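Local coordinates for hypothetical protein Rv0793 (Mycobacterium tuberculosis, PDB 1Y0H) that forms a homodimer and is a putative monooxygenase that might act in antibiotic biosynthesis or may scavenge reactive oxygen species, which could help evade host defences, at residues A28-T33 and R40-Y45; R34-C39 and D66-S71. All coordinates share one frame; numbering follows the deposited sequence. Where two conformers were deposited one is given.

How the interactions relate
Both interactions are buried and both draw on helix 19-35, but they attach it to different elements. Interaction 1 lies nearer the centre of the chain and packs the helix on strand 39-47, largely through apolar contacts around a tyrosine ring, with no hydrogen bond between its segments. Interaction 2, farther out, joins the loop that follows the helix to the end of helix 62-69 through one carboxylate-histidine bond. Their centres are 10 Å apart, and they meet directly: Arg34 NE lies 3.0 Å from Tyr42 O, a probable hydrogen bond. An acetate, probably from the crystallisation liquor, connects them too, since one of its oxygens accepts from both Tyr42 OH and His68 NE2.

Interaction 1 of 2, residues A28-T33 and R40-Y45; sequences AMITPT and RSYDLY. With ACT (acetate ion), chain C.
Met29 O, a backbone carbonyl 3.9 Å from Tyr42 CE1, is gripped twice by Thr33. The helical amide Thr33 N and the hydroxyl Thr33 OG1 reach it from opposite faces of its plane, with Thr33 OG1 2.6 Å from Met29 O. With OG1 beside the backbone N (chi1 -54°), CG2 lies anti to that N and sits over the tyrosine face. It makes a CH-pi contact, with Thr33 CG2 3.7 Å from the ring centroid of Tyr42 and 24° off the normal, displaced toward CD2. Met29 and Ile30 approach the ring obliquely; Met29 CB comes within 3.4 Å of Tyr42 OH. That hydroxyl donates to the acetate, Tyr42 OH to ACT O being 2.8 Å, and the acceptor lies at the ring edge. Farther along the strand, Ile30 CD1 meets Leu44 CB at 4.3 Å.

The helix and strand segments run nearly antiparallel, at 165°, their axes 8.8 Å apart at closest approach. This is helix-on-sheet packing of the ferredoxin-like fold: helix 19-35 covers strand 39-47, helix 72-78 touches Met29 and Thr33 through His73, and Leu44 and Tyr45 pair with a strand of the second subunit, continuing the sheet across the dimer.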
loop_
_atom_site.group_PDB
_atom_site.type_symbol
_atom_site.label_atom_id
_atom_site.label_comp_id
_atom_site.label_asym_id
_atom_site.label_seq_id
_atom_site.Cartn_x
_atom_site.Cartn_y
_atom_site.Cartn_z
ATOM N N ALA A 28 -2.661 -17.479 -7.231
ATOM C CA ALA A 28 -3.211 -17.771 -8.554
ATOM C C ALA A 28 -3.602 -16.510 -9.327
ATOM O O ALA A 28 -3.802 -16.557 -10.537
ATOM C CB ALA A 28 -4.398 -18.707 -8.436
ATOM N N MET A 29 -3.712 -15.396 -8.614
ATOM C CA MET A 29 -4.067 -14.110 -9.220
ATOM C C MET A 29 -2.859 -13.431 -9.837
ATOM O O MET A 29 -3.003 -12.574 -10.703
ATOM C CB MET A 29 -4.654 -13.181 -8.164
ATOM C CG MET A 29 -6.075 -13.557 -7.724
ATOM S SD MET A 29 -7.306 -13.259 -9.012
ATOM C CE MET A 29 -7.370 -11.469 -9.012
ATOM N N ILE A 30 -1.670 -13.783 -9.359
ATOM C CA ILE A 30 -0.472 -13.004 -9.656
ATOM C C ILE A 30 -0.072 -13.023 -11.125
ATOM O O ILE A 30 0.071 -11.971 -11.739
ATOM C CB ILE A 30 0.720 -13.380 -8.730
ATOM C CG1 ILE A 30 0.346 -13.056 -7.281
ATOM C CG2 ILE A 30 1.971 -12.612 -9.138
ATOM C CD1 ILE A 30 1.417 -13.432 -6.262
ATOM N N THR A 31 0.107 -14.213 -11.697
ATOM C CA THR A 31 0.485 -14.288 -13.116
ATOM C C THR A 31 -0.523 -13.615 -14.087
ATOM O O THR A 31 -0.119 -12.737 -14.859
ATOM C CB THR A 31 0.867 -15.719 -13.519
ATOM O OG1 THR A 31 2.156 -15.994 -12.964
ATOM C CG2 THR A 31 0.947 -15.867 -15.028
ATOM N N PRO A 32 -1.818 -14.010 -14.040
ATOM C CA PRO A 32 -2.779 -13.370 -14.953
ATOM C C PRO A 32 -2.956 -11.872 -14.708
ATOM O O PRO A 32 -3.166 -11.130 -15.672
ATOM C CB PRO A 32 -4.092 -14.112 -14.686
ATOM C CG PRO A 32 -3.910 -14.799 -13.361
ATOM C CD PRO A 32 -2.449 -15.051 -13.210
ATOM N N THR A 33 -2.855 -11.418 -13.458
ATOM C CA THR A 33 -2.997 -9.984 -13.202
ATOM C C THR A 33 -1.788 -9.209 -13.701
ATOM O O THR A 33 -1.948 -8.197 -14.370
ATOM C CB THR A 33 -3.264 -9.649 -11.730
ATOM O OG1 THR A 33 -4.401 -10.406 -11.273
ATOM C CG2 THR A 33 -3.556 -8.146 -11.609
ATOM N N ARG A 40 0.419 -2.192 -13.913
ATOM C CA ARG A 40 1.804 -1.777 -13.713
ATOM C C ARG A 40 2.524 -2.677 -12.699
ATOM O O ARG A 40 3.660 -3.085 -12.924
ATOM C CB ARG A 40 1.888 -0.316 -13.282
ATOM C CG ARG A 40 3.251 0.043 -12.744
ATOM C CD ARG A 40 3.344 1.491 -12.390
ATOM N NE ARG A 40 4.553 1.751 -11.612
ATOM C CZ ARG A 40 4.975 2.967 -11.283
ATOM N NH1 ARG A 40 4.296 4.040 -11.682
ATOM N NH2 ARG A 40 6.088 3.114 -10.577
ATOM N N SER A 41 1.873 -2.963 -11.580
ATOM C CA SER A 41 2.428 -3.914 -10.610
ATOM C C SER A 41 1.335 -4.580 -9.779
ATOM O O SER A 41 0.221 -4.082 -9.684
ATOM C CB SER A 41 3.456 -3.218 -9.706
ATOM O OG SER A 41 2.863 -2.196 -8.945
ATOM N N TYR A 42 1.675 -5.720 -9.193
ATOM C CA TYR A 42 0.744 -6.485 -8.364
ATOM C C TYR A 42 1.620 -7.341 -7.466
ATOM O O TYR A 42 2.172 -8.344 -7.913
ATOM C CB TYR A 42 -0.124 -7.340 -9.284
ATOM C CG TYR A 42 -1.318 -8.024 -8.667
ATOM C CD1 TYR A 42 -1.261 -9.376 -8.300
ATOM C CD2 TYR A 42 -2.529 -7.345 -8.505
ATOM C CE1 TYR A 42 -2.378 -10.030 -7.770
ATOM C CE2 TYR A 42 -3.655 -8.005 -7.970
ATOM C CZ TYR A 42 -3.561 -9.341 -7.609
ATOM O OH TYR A 42 -4.652 -9.988 -7.095
ATOM N N ASP A 43 1.766 -6.915 -6.214
ATOM C CA ASP A 43 2.739 -7.513 -5.292
ATOM C C ASP A 43 2.079 -7.960 -3.988
ATOM O O ASP A 43 1.251 -7.255 -3.433
ATOM C CB ASP A 43 3.876 -6.520 -5.002
ATOM C CG ASP A 43 4.661 -6.162 -6.249
ATOM O OD1 ASP A 43 5.000 -7.083 -7.016
ATOM O OD2 ASP A 43 4.939 -4.963 -6.457
ATOM N N LEU A 44 2.492 -9.126 -3.501
ATOM C CA LEU A 44 1.907 -9.720 -2.304
ATOM C C LEU A 44 2.881 -9.659 -1.132
ATOM O O LEU A 44 4.053 -10.005 -1.270
ATOM C CB LEU A 44 1.559 -11.191 -2.559
ATOM C CG LEU A 44 0.969 -11.998 -1.402
ATOM C CD1 LEU A 44 -0.356 -11.429 -0.894
ATOM C CD2 LEU A 44 0.787 -13.440 -1.858
ATOM N N TYR A 45 2.360 -9.239 0.017
ATOM C CA TYR A 45 3.122 -9.130 1.258
ATOM C C TYR A 45 2.381 -9.793 2.401
ATOM O O TYR A 45 1.178 -10.042 2.308
ATOM C CB TYR A 45 3.294 -7.660 1.643
ATOM C CG TYR A 45 3.904 -6.807 0.571
ATOM C CD1 TYR A 45 3.112 -6.211 -0.416
ATOM C CD2 TYR A 45 5.271 -6.576 0.554
ATOM C CE1 TYR A 45 3.687 -5.427 -1.406
ATOM C CE2 TYR A 45 5.850 -5.801 -0.421
ATOM C CZ TYR A 45 5.051 -5.232 -1.395
ATOM O OH TYR A 45 5.628 -4.458 -2.365
HETATM C C ACT C . -7.359 -8.301 -6.111
HETATM O O ACT C . -6.849 -8.327 -7.249
HETATM O OXT ACT C . -7.749 -7.185 -5.683
HETATM C CH3 ACT C . -7.482 -9.553 -5.302
#

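Interaction 2 of 2, residues R34-C39 and D66-S71; sequences RAEDGC and DEHRGS. With ACT (acetate ion), chain C.
Glu36 OE2 accepts a hydrogen bond from His68 ND1, the link that ties the loop after helix 19-35 to helix 62-69 in this ferredoxin-like alpha+beta fold. It is a His-carboxylate pair, with His68 ND1 2.7 Å from Glu36 OE2 and an N-H...O angle of 166°. The acceptor uses its syn lone pair and lies in the imidazole plane, although the carboxylate and ring planes are 46° apart. The same oxygen also takes a hydrogen bond from His73 NE2. The other oxygen rests against the aliphatic part of the histidine, Glu36 OE1 being 3.3 Å from His68 CB.

The other ring nitrogen, His68 NE2, donates to the acetate, 2.7 Å from ACT O. With both ring nitrogens engaged as donors, two bonds near the ring plane, one at each nitrogen, hold the imidazole's rotation.

Glu36 begins a type I turn closed by Cys39 N to Glu36 O, and its side chain is extended beyond CG, so the carboxylate spans the gap to the helix. On the histidine, CG is anti to the backbone N (chi1 171°), which directs the ring toward the glutamate. Farther out, the rings of Tyr59 and Tyr74 pack against His68, Tyr74 edge-to-face.

The backbone behind the ring is secured by Ser71, the N-cap residue of helix 72-78, whose OG also accepts from Tyr74 N. Both Ser71 N and Ser71 OG donate to the carbonyl of His68, the hydroxyl lying in the carbonyl plane with Ser71 OG 2.7 Å from His68 O.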
loop_
_atom_site.group_PDB
_atom_site.type_symbol
_atom_site.label_atom_id
_atom_site.label_comp_id
_atom_site.label_asym_id
_atom_site.label_seq_id
_atom_site.Cartn_x
_atom_site.Cartn_y
_atom_site.Cartn_z
ATOM N N ARG A 34 -0.581 -9.686 -13.408
ATOM C CA ARG A 34 0.619 -9.006 -13.922
ATOM C C ARG A 34 0.632 -8.985 -15.451
ATOM O O ARG A 34 1.216 -8.082 -16.040
ATOM C CB ARG A 34 1.911 -9.638 -13.393
ATOM C CG ARG A 34 2.174 -9.322 -11.931
ATOM C CD ARG A 34 3.478 -9.963 -11.471
ATOM N NE ARG A 34 3.666 -9.792 -10.037
ATOM C CZ ARG A 34 4.504 -10.502 -9.291
ATOM N NH1 ARG A 34 5.269 -11.448 -9.833
ATOM N NH2 ARG A 34 4.584 -10.250 -7.993
ATOM N N ALA A 35 -0.011 -9.980 -16.070
ATOM C CA ALA A 35 -0.076 -10.095 -17.536
ATOM C C ALA A 35 -1.052 -9.117 -18.192
ATOM O O ALA A 35 -0.981 -8.899 -19.406
ATOM C CB ALA A 35 -0.392 -11.526 -17.958
ATOM N N GLU A 36 -1.955 -8.548 -17.395
ATOM C CA GLU A 36 -2.874 -7.511 -17.882
ATOM C C GLU A 36 -2.109 -6.323 -18.462
ATOM O O GLU A 36 -1.204 -5.778 -17.816
ATOM C CB GLU A 36 -3.799 -7.028 -16.758
ATOM C CG GLU A 36 -4.781 -8.073 -16.213
ATOM C CD GLU A 36 -5.494 -7.636 -14.922
ATOM O OE1 GLU A 36 -5.485 -6.427 -14.588
ATOM O OE2 GLU A 36 -6.071 -8.506 -14.224
ATOM N N ASP A 37 -2.496 -5.915 -19.673
ATOM C CA ASP A 37 -1.888 -4.776 -20.359
ATOM C C ASP A 37 -1.822 -3.557 -19.442
ATOM O O ASP A 37 -0.843 -2.810 -19.444
ATOM C CB ASP A 37 -2.711 -4.444 -21.606
ATOM C CG ASP A 37 -2.030 -3.439 -22.508
ATOM O OD1 ASP A 37 -1.092 -3.833 -23.234
ATOM O OD2 ASP A 37 -2.443 -2.260 -22.509
ATOM N N GLY A 38 -2.872 -3.381 -18.646
ATOM C CA GLY A 38 -3.014 -2.209 -17.817
ATOM C C GLY A 38 -2.498 -2.318 -16.401
ATOM O O GLY A 38 -2.640 -1.376 -15.630
ATOM N N CYS A 39 -1.912 -3.458 -16.044
ATOM C CA CYS A 39 -1.373 -3.638 -14.707
ATOM C C CYS A 39 0.104 -3.243 -14.674
ATOM O O CYS A 39 0.935 -3.874 -15.348
ATOM C CB CYS A 39 -1.517 -5.096 -14.252
ATOM S SG CYS A 39 -0.871 -5.372 -12.555
ATOM N N ASP A 66 -10.973 -1.327 -13.765
ATOM C CA ASP A 66 -12.285 -1.853 -14.081
ATOM C C ASP A 66 -12.168 -3.131 -14.898
ATOM O O ASP A 66 -12.886 -4.097 -14.646
ATOM C CB ASP A 66 -13.118 -0.791 -14.796
ATOM C CG ASP A 66 -13.410 0.401 -13.900
ATOM O OD1 ASP A 66 -13.318 0.246 -12.663
ATOM O OD2 ASP A 66 -13.724 1.500 -14.422
ATOM N N GLU A 67 -11.239 -3.151 -15.851
ATOM C CA GLU A 67 -10.990 -4.373 -16.640
ATOM C C GLU A 67 -10.555 -5.530 -15.736
ATOM O O GLU A 67 -11.000 -6.669 -15.906
ATOM C CB GLU A 67 -9.954 -4.107 -17.737
ATOM C CG GLU A 67 -10.354 -3.060 -18.770
ATOM C CD GLU A 67 -11.270 -3.589 -19.872
ATOM O OE1 GLU A 67 -11.441 -2.869 -20.879
ATOM O OE2 GLU A 67 -11.813 -4.712 -19.749
ATOM N N HIS A 68 -9.710 -5.228 -14.754
ATOM C CA HIS A 68 -9.219 -6.238 -13.815
ATOM C C HIS A 68 -10.383 -6.857 -13.047
ATOM O O HIS A 68 -10.458 -8.073 -12.879
ATOM C CB HIS A 68 -8.220 -5.587 -12.853
ATOM C CG HIS A 68 -7.806 -6.467 -11.715
ATOM N ND1 HIS A 68 -7.136 -7.657 -11.900
ATOM C CD2 HIS A 68 -7.958 -6.323 -10.377
ATOM C CE1 HIS A 68 -6.892 -8.209 -10.723
ATOM N NE2 HIS A 68 -7.379 -7.419 -9.783
ATOM N N ARG A 69 -11.268 -5.991 -12.575
ATOM C CA ARG A 69 -12.408 -6.399 -11.766
ATOM C C ARG A 69 -13.461 -7.181 -12.546
ATOM O O ARG A 69 -14.365 -7.753 -11.939
ATOM C CB ARG A 69 -13.024 -5.176 -11.103
ATOM C CG ARG A 69 -12.169 -4.628 -9.986
ATOM C CD ARG A 69 -12.715 -3.299 -9.514
ATOM N NE ARG A 69 -12.102 -2.928 -8.251
ATOM C CZ ARG A 69 -12.334 -1.795 -7.594
ATOM N NH1 ARG A 69 -13.162 -0.887 -8.082
ATOM N NH2 ARG A 69 -11.720 -1.582 -6.437
ATOM N N GLY A 70 -13.355 -7.188 -13.878
ATOM C CA GLY A 70 -14.247 -7.986 -14.724
ATOM C C GLY A 70 -13.634 -9.269 -15.264
ATOM O O GLY A 70 -14.291 -10.026 -16.001
ATOM N N SER A 71 -12.379 -9.508 -14.906
ATOM C CA SER A 71 -11.587 -10.607 -15.461
ATOM C C SER A 71 -11.971 -11.966 -14.874
ATOM O O SER A 71 -12.472 -12.034 -13.745
ATOM C CB SER A 71 -10.101 -10.356 -15.224
ATOM O OG SER A 71 -9.785 -10.487 -13.850
HETATM C C ACT C . -7.359 -8.301 -6.111
HETATM O O ACT C . -6.849 -8.327 -7.249
HETATM O OXT ACT C . -7.749 -7.185 -5.683
HETATM C CH3 ACT C . -7.482 -9.553 -5.302
#